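PDB 2IV3: glycosyltransferase from Streptomyces viridochromogenes, which probably transfers a sugar from an activated nucleotide donor to an acceptor, as a glycosyltransferase of the GT-B fold, and binds UDP. Local coordinates for residues L165-R170 with L191-P196; G169-H174 with P200-E205; P173-L178 with A237-V242; P253-V258 with A277-S282. One frame throughout, in Å; residues are numbered along the deposited sequence.

Contact 1 of 4, residues L165-R170 with L191-P196; sequences LLFMGR and LVLAGP. With UDP (uridine-5'-diphosphate), chain E.
The backbone N of Phe167 gives the straightest bond of this strand pair, to Val192 O at 2.8 Å with an N-H...O angle of 178°. Strands 165-168 and 191-194 are parallel neighbours in the C-terminal Rossmann-like sheet of a GT-B fold. Helix 177-187 joins them, which makes a beta-alpha-beta unit. Leu165 O accepts from Val192 N, and Phe167 O from Ala194 N. The ladder ends with Gly169 N to Ala194 O, longer at 3.2 Å.

One face of the sheet carries Leu165, Phe167, Leu191 and Leu193 and meets helix 177-187. There the methyl CD1 of Leu191 lies 4.0 Å from CB of Leu165, and it also reaches CB of Phe167. The Leu191 CG is anti to its backbone N (chi1 -175°), which swings CD1 across to the neighbouring strand. Phe167 and Leu193 run side by side in the same direction, with CD2 of each 4.1 Å from the other.

On the other face Leu166 crosses Val192 obliquely. Their CD1 and CG1 methyls pack tightly. Helix 222-231 covers Leu166 and Met168 on this side.

At and beyond the C-terminal ends of the two strands the chain borders the nucleotide. Arg170 CG rests on the Pro196 ring, 3.7 Å from Pro196 CB. Gly195 CA sits 3.3 Å from O4 of the uracil, while Met168 CG lies 3.5 Å from UDP C6.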
# COMPACT_ATOMS: atom_id res chain seq x y z
N LEU A 165 0.55 -28.90 -2.61
CA LEU A 165 -0.21 -27.78 -2.10
C LEU A 165 0.21 -26.51 -2.84
O LEU A 165 1.33 -26.41 -3.30
CB LEU A 165 0.03 -27.62 -0.60
CG LEU A 165 -0.30 -28.84 0.27
CD1 LEU A 165 0.24 -28.63 1.66
CD2 LEU A 165 -1.79 -29.08 0.31
N LEU A 166 -0.67 -25.54 -2.95
CA LEU A 166 -0.42 -24.46 -3.88
C LEU A 166 -0.62 -23.11 -3.24
O LEU A 166 -1.63 -22.87 -2.59
CB LEU A 166 -1.30 -24.60 -5.13
CG LEU A 166 -1.09 -23.59 -6.28
CD1 LEU A 166 0.32 -23.65 -6.82
CD2 LEU A 166 -2.06 -23.82 -7.40
N PHE A 167 0.39 -22.25 -3.41
CA PHE A 167 0.29 -20.85 -3.08
C PHE A 167 0.30 -20.08 -4.38
O PHE A 167 1.11 -20.34 -5.29
CB PHE A 167 1.44 -20.38 -2.15
CG PHE A 167 1.34 -18.91 -1.73
CD1 PHE A 167 0.83 -18.56 -0.47
CD2 PHE A 167 1.79 -17.89 -2.56
CE1 PHE A 167 0.75 -17.21 -0.05
CE2 PHE A 167 1.71 -16.55 -2.17
CZ PHE A 167 1.20 -16.20 -0.91
N MET A 168 -0.65 -19.17 -4.48
CA MET A 168 -0.74 -18.35 -5.68
C MET A 168 -1.00 -16.88 -5.36
O MET A 168 -2.16 -16.42 -5.33
CB MET A 168 -1.76 -18.94 -6.68
CG MET A 168 -1.83 -18.15 -7.96
SD MET A 168 -1.60 -19.05 -9.50
CE MET A 168 -0.47 -20.38 -9.10
N GLY A 169 0.07 -16.13 -5.14
CA GLY A 169 -0.08 -14.69 -4.90
C GLY A 169 1.27 -14.00 -4.78
O GLY A 169 2.32 -14.61 -5.10
N ARG A 170 1.26 -12.74 -4.34
CA ARG A 170 2.55 -12.11 -4.00
C ARG A 170 3.18 -12.72 -2.75
O ARG A 170 2.52 -12.87 -1.70
CB ARG A 170 2.51 -10.59 -3.94
CG ARG A 170 3.10 -9.92 -5.17
CD ARG A 170 3.81 -8.57 -4.85
NE ARG A 170 2.91 -7.41 -4.85
CZ ARG A 170 1.81 -7.27 -4.09
NH1 ARG A 170 1.45 -8.25 -3.24
NH2 ARG A 170 1.06 -6.17 -4.19
N LEU A 191 5.12 -27.40 -1.17
CA LEU A 191 4.40 -26.15 -1.44
C LEU A 191 4.86 -25.56 -2.75
O LEU A 191 5.95 -24.98 -2.84
CB LEU A 191 4.55 -25.12 -0.31
CG LEU A 191 3.67 -23.89 -0.60
CD1 LEU A 191 2.14 -24.21 -0.67
CD2 LEU A 191 3.94 -22.70 0.33
N VAL A 192 4.04 -25.74 -3.78
CA VAL A 192 4.28 -25.03 -5.02
C VAL A 192 3.98 -23.56 -4.76
O VAL A 192 2.86 -23.19 -4.42
CB VAL A 192 3.47 -25.57 -6.21
CG1 VAL A 192 3.56 -24.61 -7.39
CG2 VAL A 192 4.01 -26.90 -6.61
N LEU A 193 5.02 -22.74 -4.88
CA LEU A 193 5.03 -21.36 -4.44
C LEU A 193 4.95 -20.50 -5.69
O LEU A 193 5.95 -20.06 -6.23
CB LEU A 193 6.36 -21.08 -3.71
CG LEU A 193 6.48 -19.94 -2.68
CD1 LEU A 193 7.96 -19.65 -2.46
CD2 LEU A 193 5.76 -18.68 -3.11
N ALA A 194 3.74 -20.30 -6.18
CA ALA A 194 3.61 -19.60 -7.45
C ALA A 194 3.35 -18.12 -7.22
O ALA A 194 2.49 -17.76 -6.45
CB ALA A 194 2.53 -20.25 -8.30
N GLY A 195 4.12 -17.25 -7.86
CA GLY A 195 3.92 -15.80 -7.62
C GLY A 195 5.17 -14.94 -7.65
O GLY A 195 6.30 -15.47 -7.55
N PRO A 196 4.97 -13.62 -7.79
CA PRO A 196 6.05 -12.62 -7.66
C PRO A 196 6.69 -12.69 -6.28
O PRO A 196 5.99 -12.63 -5.24
CB PRO A 196 5.32 -11.28 -7.82
CG PRO A 196 4.05 -11.58 -8.48
CD PRO A 196 3.67 -12.99 -8.11
N1 UDP E . -1.81 -14.69 -9.65
C2 UDP E . -1.37 -15.13 -10.92
N3 UDP E . -0.13 -15.66 -11.03
C4 UDP E . 0.67 -15.78 -9.97
C5 UDP E . 0.26 -15.36 -8.71
C6 UDP E . -1.01 -14.80 -8.59
O2 UDP E . -2.12 -15.01 -11.91
O4 UDP E . 1.77 -16.28 -10.08
C1' UDP E . -3.15 -14.09 -9.51
C2' UDP E . -4.20 -14.91 -8.76
O2' UDP E . -4.89 -15.90 -9.52
C3' UDP E . -5.21 -13.85 -8.37
C4' UDP E . -4.30 -12.68 -8.04
O4' UDP E . -3.02 -12.94 -8.67
O3' UDP E . -6.06 -13.59 -9.49
C5' UDP E . -4.06 -12.68 -6.54
O5' UDP E . -5.01 -11.80 -6.00
PA UDP E . -5.51 -11.93 -4.47
O1A UDP E . -6.75 -11.02 -4.21
O2A UDP E . -5.78 -13.37 -4.02
O3A UDP E . -4.28 -11.36 -3.62
PB UDP E . -3.85 -9.80 -3.70
O1B UDP E . -4.42 -9.02 -2.49
O2B UDP E . -4.42 -9.17 -5.11
O3B UDP E . -2.32 -9.72 -3.76

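Contact 2 of 4, residues G169-H174 with P200-E205; sequences GRVSPH and PEYFDE. With UDP (uridine-5'-diphosphate), chain E.
The loop between strand 165-168 and helix 177-187 packs on the start of helix 200-209 through the ring of Tyr202. Pro173 lies flat over one face of that ring. Its CG stands 4.0 Å from the centroid of the Tyr202 ring and only 7° off the normal, a CH-pi contact. Tyr202 CG is anti to its backbone N (chi1 173°), and the ring extends from the helix to the loop. Val171 O approaches the ring edge near its plane, 3.3 Å from Tyr202 CD2.

This loop follows the first strand of the C-terminal Rossmann-like domain, and its Gly169 end borders the uracil of UDP. Val171 is the centre of an inverse gamma turn. Its CG1 methyl touches two rings of the helix, at 4.0 Å from Tyr202 CE2 and 4.3 Å from Phe203 CD1. The Phe203 ring receives that methyl at its edge.

The hydroxyl of Tyr202 is gripped from two directions. It gives its proton to a water, 2.6 Å from OH, and accepts from Leu178 N at the start of helix 177-187. The same water donates to Pro173 O at 3.0 Å. Ser172 points its side chain away from the helix, and its OG bonds Glu199.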
# COMPACT_ATOMS: atom_id res chain seq x y z
N GLY A 169 0.07 -16.13 -5.14
CA GLY A 169 -0.08 -14.69 -4.90
C GLY A 169 1.27 -14.00 -4.78
O GLY A 169 2.32 -14.61 -5.10
N ARG A 170 1.26 -12.74 -4.34
CA ARG A 170 2.55 -12.11 -4.00
C ARG A 170 3.18 -12.72 -2.75
O ARG A 170 2.52 -12.87 -1.70
CB ARG A 170 2.51 -10.59 -3.94
CG ARG A 170 3.10 -9.92 -5.17
CD ARG A 170 3.81 -8.57 -4.85
NE ARG A 170 2.91 -7.41 -4.85
CZ ARG A 170 1.81 -7.27 -4.09
NH1 ARG A 170 1.45 -8.25 -3.24
NH2 ARG A 170 1.06 -6.17 -4.19
N VAL A 171 4.42 -13.16 -2.91
CA VAL A 171 5.19 -13.72 -1.82
C VAL A 171 5.58 -12.57 -0.88
O VAL A 171 6.74 -12.12 -0.79
CB VAL A 171 6.42 -14.51 -2.31
CG1 VAL A 171 7.13 -15.20 -1.11
CG2 VAL A 171 6.04 -15.52 -3.40
N SER A 172 4.58 -12.11 -0.15
CA SER A 172 4.72 -11.03 0.78
C SER A 172 4.24 -11.54 2.13
O SER A 172 3.48 -12.52 2.17
CB SER A 172 3.85 -9.86 0.31
OG SER A 172 4.32 -9.47 -0.95
N PRO A 173 4.66 -10.87 3.22
CA PRO A 173 4.31 -11.31 4.56
C PRO A 173 2.82 -11.34 4.88
O PRO A 173 2.36 -12.29 5.51
CB PRO A 173 5.04 -10.28 5.45
CG PRO A 173 6.17 -9.81 4.61
CD PRO A 173 5.52 -9.68 3.27
N HIS A 174 2.07 -10.34 4.45
CA HIS A 174 0.66 -10.27 4.80
C HIS A 174 -0.17 -11.29 4.03
O HIS A 174 -1.36 -11.43 4.32
CB HIS A 174 0.09 -8.86 4.57
CG HIS A 174 0.15 -8.43 3.13
ND1 HIS A 174 1.27 -7.86 2.57
CD2 HIS A 174 -0.77 -8.50 2.15
CE1 HIS A 174 1.04 -7.59 1.30
NE2 HIS A 174 -0.19 -7.98 1.01
N PRO A 200 13.08 -9.98 -1.18
CA PRO A 200 14.16 -10.98 -1.12
C PRO A 200 14.34 -11.62 0.24
O PRO A 200 14.43 -12.83 0.31
CB PRO A 200 15.43 -10.19 -1.49
CG PRO A 200 14.99 -8.88 -1.99
CD PRO A 200 13.58 -8.63 -1.52
N GLU A 201 14.39 -10.82 1.31
CA GLU A 201 14.76 -11.33 2.63
C GLU A 201 13.68 -12.23 3.22
O GLU A 201 13.98 -13.21 3.91
CB GLU A 201 15.11 -10.21 3.63
CG GLU A 201 16.13 -9.21 3.15
CD GLU A 201 15.52 -8.03 2.39
OE1 GLU A 201 14.32 -8.08 2.00
OE2 GLU A 201 16.25 -7.03 2.19
N TYR A 202 12.43 -11.89 2.93
CA TYR A 202 11.30 -12.70 3.35
C TYR A 202 11.27 -14.00 2.58
O TYR A 202 11.07 -15.07 3.14
CB TYR A 202 10.01 -11.93 3.10
CG TYR A 202 8.75 -12.72 3.33
CD1 TYR A 202 8.48 -13.29 4.57
CD2 TYR A 202 7.78 -12.83 2.31
CE1 TYR A 202 7.28 -13.99 4.78
CE2 TYR A 202 6.62 -13.52 2.50
CZ TYR A 202 6.36 -14.10 3.73
OH TYR A 202 5.18 -14.78 3.91
N PHE A 203 11.43 -13.89 1.28
CA PHE A 203 11.52 -15.04 0.43
C PHE A 203 12.75 -15.87 0.87
O PHE A 203 12.60 -17.04 1.14
CB PHE A 203 11.57 -14.54 -1.03
CG PHE A 203 11.94 -15.59 -2.01
CD1 PHE A 203 10.94 -16.29 -2.69
CD2 PHE A 203 13.29 -15.87 -2.27
CE1 PHE A 203 11.27 -17.29 -3.60
CE2 PHE A 203 13.64 -16.84 -3.19
CZ PHE A 203 12.61 -17.56 -3.86
N ASP A 204 13.93 -15.26 1.03
CA ASP A 204 15.07 -15.98 1.63
C ASP A 204 14.74 -16.59 3.00
O ASP A 204 15.30 -17.62 3.36
CB ASP A 204 16.30 -15.08 1.79
CG ASP A 204 16.93 -14.71 0.47
OD1 ASP A 204 16.20 -14.71 -0.55
OD2 ASP A 204 18.16 -14.40 0.46
N GLU A 205 13.81 -15.96 3.73
CA GLU A 205 13.44 -16.48 5.05
C GLU A 205 12.69 -17.82 4.93
O GLU A 205 13.08 -18.80 5.60
CB GLU A 205 12.69 -15.44 5.90
CG GLU A 205 12.66 -15.81 7.38
CD GLU A 205 11.62 -15.06 8.22
OE1 GLU A 205 10.71 -14.37 7.69
OE2 GLU A 205 11.71 -15.20 9.47
N1 UDP E . -1.81 -14.69 -9.65
C2 UDP E . -1.37 -15.13 -10.92
N3 UDP E . -0.13 -15.66 -11.03
C4 UDP E . 0.67 -15.78 -9.97
C5 UDP E . 0.26 -15.36 -8.71
C6 UDP E . -1.01 -14.80 -8.59
O2 UDP E . -2.12 -15.01 -11.91
O4 UDP E . 1.77 -16.28 -10.08
C1' UDP E . -3.15 -14.09 -9.51
C2' UDP E . -4.20 -14.91 -8.76
O2' UDP E . -4.89 -15.90 -9.52
C3' UDP E . -5.21 -13.85 -8.37
C4' UDP E . -4.30 -12.68 -8.04
O4' UDP E . -3.02 -12.94 -8.67
O3' UDP E . -6.06 -13.59 -9.49
C5' UDP E . -4.06 -12.68 -6.54
O5' UDP E . -5.01 -11.80 -6.00
PA UDP E . -5.51 -11.93 -4.47
O1A UDP E . -6.75 -11.02 -4.21
O2A UDP E . -5.78 -13.37 -4.02
O3A UDP E . -4.28 -11.36 -3.62
PB UDP E . -3.85 -9.80 -3.70
O1B UDP E . -4.42 -9.02 -2.49
O2B UDP E . -4.42 -9.17 -5.11
O3B UDP E . -2.32 -9.72 -3.76
O HOH W 1 4.32 -14.37 6.28

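Contact 3 of 4, residues P173-L178 with A237-V242; sequences PHKGAL and AMSQAV. With UDP (uridine-5'-diphosphate), chain E.
His174 and Gln240 hold the closely packed part of this contact together: Gln240 N donates to His174 O at 3.0 Å. The segments are two loops of the C-terminal Rossmann-like domain. The first leads into helix 177-187, and the second leaves strand 234-237. The Gln240 N-H comes from above the carbonyl plane of His174, 57° out of it.

Gly176, at the N-cap position of the helix, lies against the second loop. Its CA makes a C-H...O contact with Met238 O at 3.1 Å. The backbone is pressed directly against that oxygen, with the C-H...O angle at 159°. Gln240 folds back with CG 3.9 Å from Gly176 CA. Its NE2 then reaches Met238 O at 2.8 Å, with the oxygen close to the amide plane. Thus Met238 O is held from both loops, while Gln240 OE1 accepts from Gly290 N.

The partly exposed side, at Pro173 and Val242, is slighter. There one methyl does most of the work: Val242 CG2 is 3.5 Å from CB of His174. The imidazole itself leads away to the rings of Trp246 and Trp250.

The buried opposite end faces the diphosphate. Lys175, a UDP-binding residue, forms a salt bridge with Glu252, which also accepts from Ser239 OG. This shared carboxylate probably helps to position the ammonium group. Lys175 NZ is 3.6 Å from UDP O3A and equally far from Ser239 OG.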
# COMPACT_ATOMS: atom_id res chain seq x y z
N PRO A 173 4.66 -10.87 3.22
CA PRO A 173 4.31 -11.31 4.56
C PRO A 173 2.82 -11.34 4.88
O PRO A 173 2.36 -12.29 5.51
CB PRO A 173 5.04 -10.28 5.45
CG PRO A 173 6.17 -9.81 4.61
CD PRO A 173 5.52 -9.68 3.27
N HIS A 174 2.07 -10.34 4.45
CA HIS A 174 0.66 -10.27 4.80
C HIS A 174 -0.17 -11.29 4.03
O HIS A 174 -1.36 -11.43 4.32
CB HIS A 174 0.09 -8.86 4.57
CG HIS A 174 0.15 -8.43 3.13
ND1 HIS A 174 1.27 -7.86 2.57
CD2 HIS A 174 -0.77 -8.50 2.15
CE1 HIS A 174 1.04 -7.59 1.30
NE2 HIS A 174 -0.19 -7.98 1.01
N LYS A 175 0.43 -11.98 3.06
CA LYS A 175 -0.29 -13.01 2.29
C LYS A 175 -0.00 -14.35 2.93
O LYS A 175 -0.67 -15.36 2.65
CB LYS A 175 0.11 -13.03 0.80
CG LYS A 175 -0.05 -11.69 -0.01
CD LYS A 175 -1.46 -11.14 -0.03
CE LYS A 175 -2.50 -12.20 -0.48
NZ LYS A 175 -3.90 -11.76 -0.08
N GLY A 176 1.01 -14.33 3.79
CA GLY A 176 1.41 -15.50 4.56
C GLY A 176 2.03 -16.63 3.78
O GLY A 176 1.79 -17.80 4.09
N ALA A 177 2.81 -16.31 2.77
CA ALA A 177 3.58 -17.34 2.07
C ALA A 177 4.33 -18.24 3.05
O ALA A 177 4.32 -19.45 2.90
CB ALA A 177 4.52 -16.73 1.05
N LEU A 178 4.98 -17.63 4.05
CA LEU A 178 5.82 -18.31 5.04
C LEU A 178 5.03 -19.36 5.79
O LEU A 178 5.48 -20.52 5.98
CB LEU A 178 6.40 -17.29 6.02
CG LEU A 178 7.01 -17.73 7.37
CD1 LEU A 178 8.29 -18.50 7.18
CD2 LEU A 178 7.27 -16.54 8.24
N ALA A 237 -4.44 -20.07 1.30
CA ALA A 237 -4.81 -18.65 1.40
C ALA A 237 -4.58 -18.14 2.83
O ALA A 237 -5.54 -17.89 3.57
CB ALA A 237 -6.27 -18.49 1.03
N MET A 238 -3.30 -17.99 3.21
CA MET A 238 -2.89 -17.78 4.61
C MET A 238 -2.54 -16.36 4.99
O MET A 238 -1.48 -16.15 5.62
CB MET A 238 -1.68 -18.65 4.95
CG MET A 238 -1.71 -20.01 4.31
SD MET A 238 -2.29 -21.15 5.52
CE MET A 238 -3.98 -20.66 5.65
N SER A 239 -3.42 -15.41 4.67
CA SER A 239 -3.19 -14.00 4.97
C SER A 239 -3.07 -13.78 6.47
O SER A 239 -3.82 -14.35 7.24
CB SER A 239 -4.31 -13.09 4.42
OG SER A 239 -4.63 -13.41 3.09
N GLN A 240 -2.15 -12.90 6.86
CA GLN A 240 -1.90 -12.65 8.27
C GLN A 240 -2.29 -11.22 8.73
O GLN A 240 -2.12 -10.23 7.99
CB GLN A 240 -0.44 -12.96 8.60
CG GLN A 240 0.04 -14.25 7.98
CD GLN A 240 -0.23 -15.47 8.88
OE1 GLN A 240 0.19 -15.50 10.03
NE2 GLN A 240 -0.92 -16.48 8.34
N ALA A 241 -2.80 -11.13 9.95
CA ALA A 241 -3.14 -9.88 10.54
C ALA A 241 -1.82 -9.22 11.00
O ALA A 241 -1.45 -9.21 12.18
CB ALA A 241 -4.10 -10.09 11.69
N VAL A 242 -1.10 -8.71 10.01
CA VAL A 242 0.19 -8.08 10.23
C VAL A 242 0.07 -6.64 9.80
O VAL A 242 -0.84 -6.25 9.05
CB VAL A 242 1.37 -8.79 9.44
CG1 VAL A 242 1.63 -10.19 9.96
CG2 VAL A 242 1.12 -8.80 7.94
N1 UDP E . -1.81 -14.69 -9.65
C2 UDP E . -1.37 -15.13 -10.92
N3 UDP E . -0.13 -15.66 -11.03
C4 UDP E . 0.67 -15.78 -9.97
C5 UDP E . 0.26 -15.36 -8.71
C6 UDP E . -1.01 -14.80 -8.59
O2 UDP E . -2.12 -15.01 -11.91
O4 UDP E . 1.77 -16.28 -10.08
C1' UDP E . -3.15 -14.09 -9.51
C2' UDP E . -4.20 -14.91 -8.76
O2' UDP E . -4.89 -15.90 -9.52
C3' UDP E . -5.21 -13.85 -8.37
C4' UDP E . -4.30 -12.68 -8.04
O4' UDP E . -3.02 -12.94 -8.67
O3' UDP E . -6.06 -13.59 -9.49
C5' UDP E . -4.06 -12.68 -6.54
O5' UDP E . -5.01 -11.80 -6.00
PA UDP E . -5.51 -11.93 -4.47
O1A UDP E . -6.75 -11.02 -4.21
O2A UDP E . -5.78 -13.37 -4.02
O3A UDP E . -4.28 -11.36 -3.62
PB UDP E . -3.85 -9.80 -3.70
O1B UDP E . -4.42 -9.02 -2.49
O2B UDP E . -4.42 -9.17 -5.11
O3B UDP E . -2.32 -9.72 -3.76

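Contact 4 of 4, residues P253-V258 with A277-S282; sequences PGATVV and AEIVPS. With UDP (uridine-5'-diphosphate), chain E.
Gly254 and Ala255 open the contact with Ile279 just before helix 256-263, in the C-terminal Rossmann-like domain of the GT-B fold. Gly254 O lies 3.9 Å from the CD1 methyl of Ile279. Ala255 CB points to the same methyl, also at 3.9 Å.

Thr256 and Val257 turn instead to the nucleotide, at the N-terminal end of the helix. Thr256 N donates to UDP O1A, although the position of that oxygen is less sure. Val257 N makes a weak bond to UDP O2A at 3.4 Å. Backbone N-H groups at a helix start would be expected to favour a phosphate. Glu260, further along this helix, also bonds UDP.

Val258 returns to helix 276-283 and makes the main packing. Ile279 CD1 fits against its whole branched end, with the closest approach 3.6 Å to Val258 CB. CG1 of Ile279 lies between its backbone N and carbonyl carbon (chi1 55°), and chi2 of 156° extends CD1 toward helix 256-263. Trp319 of helix 308-319 touches both Val258 and Ile279. A second, looser touch follows one residue on, where Val280 meets Val258 at about a right angle: the two CG2 methyls are 4.2 Å apart.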
# COMPACT_ATOMS: atom_id res chain seq x y z
N PRO A 253 -9.50 -8.21 1.90
CA PRO A 253 -10.80 -7.64 1.48
C PRO A 253 -11.71 -8.58 0.66
O PRO A 253 -12.94 -8.53 0.83
CB PRO A 253 -10.41 -6.41 0.63
CG PRO A 253 -8.90 -6.52 0.36
CD PRO A 253 -8.37 -7.73 1.07
N GLY A 254 -11.14 -9.38 -0.25
CA GLY A 254 -11.96 -10.23 -1.12
C GLY A 254 -11.30 -11.55 -1.56
O GLY A 254 -12.00 -12.51 -2.01
N ALA A 255 -9.98 -11.60 -1.48
CA ALA A 255 -9.28 -12.89 -1.63
C ALA A 255 -9.67 -13.60 -2.94
O ALA A 255 -10.33 -14.64 -2.94
CB ALA A 255 -9.54 -13.79 -0.38
N THR A 256 -9.26 -13.03 -4.06
CA THR A 256 -9.69 -13.58 -5.35
C THR A 256 -9.32 -15.06 -5.62
O THR A 256 -10.10 -15.77 -6.29
CB THR A 256 -9.37 -12.64 -6.55
OG1 THR A 256 -9.58 -13.35 -7.80
CG2 THR A 256 -8.00 -12.18 -6.46
N VAL A 257 -8.19 -15.52 -5.08
CA VAL A 257 -7.72 -16.90 -5.32
C VAL A 257 -8.64 -18.01 -4.78
O VAL A 257 -8.63 -19.14 -5.25
CB VAL A 257 -6.29 -17.16 -4.77
CG1 VAL A 257 -6.27 -17.07 -3.28
CG2 VAL A 257 -5.83 -18.51 -5.15
N VAL A 258 -9.45 -17.68 -3.79
CA VAL A 258 -10.36 -18.67 -3.24
C VAL A 258 -11.38 -19.16 -4.29
O VAL A 258 -11.52 -20.40 -4.53
CB VAL A 258 -11.07 -18.13 -1.98
CG1 VAL A 258 -12.11 -19.13 -1.50
CG2 VAL A 258 -10.07 -17.89 -0.88
N ALA A 277 -12.46 -15.62 6.63
CA ALA A 277 -13.47 -16.07 7.57
C ALA A 277 -14.85 -16.26 6.93
O ALA A 277 -15.66 -17.07 7.41
CB ALA A 277 -13.54 -15.11 8.72
N GLU A 278 -15.12 -15.52 5.84
CA GLU A 278 -16.47 -15.45 5.26
C GLU A 278 -16.66 -16.44 4.07
O GLU A 278 -17.79 -16.79 3.69
CB GLU A 278 -16.80 -14.01 4.86
CG GLU A 278 -16.46 -12.94 5.96
CD GLU A 278 -17.03 -11.51 5.72
OE1 GLU A 278 -17.86 -11.31 4.83
OE2 GLU A 278 -16.63 -10.57 6.47
N ILE A 279 -15.54 -16.91 3.50
CA ILE A 279 -15.64 -17.59 2.19
C ILE A 279 -14.97 -18.95 2.16
O ILE A 279 -15.46 -19.86 1.52
CB ILE A 279 -15.14 -16.69 1.04
CG1 ILE A 279 -13.70 -16.17 1.29
CG2 ILE A 279 -16.09 -15.54 0.84
CD1 ILE A 279 -12.92 -15.76 -0.00
N VAL A 280 -13.87 -19.05 2.89
CA VAL A 280 -13.07 -20.27 3.06
C VAL A 280 -13.79 -21.50 3.64
O VAL A 280 -13.51 -22.62 3.20
CB VAL A 280 -11.77 -19.95 3.89
CG1 VAL A 280 -11.06 -21.23 4.39
CG2 VAL A 280 -10.81 -19.10 3.05
N PRO A 281 -14.70 -21.32 4.63
CA PRO A 281 -15.41 -22.50 5.13
C PRO A 281 -16.49 -23.02 4.18
O PRO A 281 -16.95 -24.13 4.31
CB PRO A 281 -16.03 -22.00 6.45
CG PRO A 281 -15.35 -20.67 6.72
CD PRO A 281 -15.10 -20.12 5.39
N SER A 282 -16.87 -22.21 3.20
CA SER A 282 -17.72 -22.70 2.11
C SER A 282 -16.98 -23.70 1.23
O SER A 282 -17.61 -24.57 0.63
CB SER A 282 -18.18 -21.53 1.26
OG SER A 282 -18.81 -20.58 2.10
N1 UDP E . -1.81 -14.69 -9.65
C2 UDP E . -1.37 -15.13 -10.92
N3 UDP E . -0.13 -15.66 -11.03
C4 UDP E . 0.67 -15.78 -9.97
C5 UDP E . 0.26 -15.36 -8.71
C6 UDP E . -1.01 -14.80 -8.59
O2 UDP E . -2.12 -15.01 -11.91
O4 UDP E . 1.77 -16.28 -10.08
C1' UDP E . -3.15 -14.09 -9.51
C2' UDP E . -4.20 -14.91 -8.76
O2' UDP E . -4.89 -15.90 -9.52
C3' UDP E . -5.21 -13.85 -8.37
C4' UDP E . -4.30 -12.68 -8.04
O4' UDP E . -3.02 -12.94 -8.67
O3' UDP E . -6.06 -13.59 -9.49
C5' UDP E . -4.06 -12.68 -6.54
O5' UDP E . -5.01 -11.80 -6.00
PA UDP E . -5.51 -11.93 -4.47
O1A UDP E . -6.75 -11.02 -4.21
O2A UDP E . -5.78 -13.37 -4.02
O3A UDP E . -4.28 -11.36 -3.62
PB UDP E . -3.85 -9.80 -3.70
O1B UDP E . -4.42 -9.02 -2.49
O2B UDP E . -4.42 -9.17 -5.11
O3B UDP E . -2.32 -9.72 -3.76

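All four contacts lie in the C-terminal Rossmann-like domain and border one UDP. Contact 1 joins two neighbouring strands of its parallel sheet. Contacts 2 and 3 both use the loop between strand 165-168 and helix 177-187, and their centres are 9 Å apart. Contact 1 shares Gly169 and Arg170 with contact 2, and its Phe167 packs on Lys175 and Ala177 of contact 3. Contact 4 comes last along the chain. Its centre is about 21 Å from that of contact 2, with no touch between them. Uracil lies by contact 1, whereas the phosphates lie by contacts 3 and 4. The nucleotide thus spans several strand-to-helix turns of one domain.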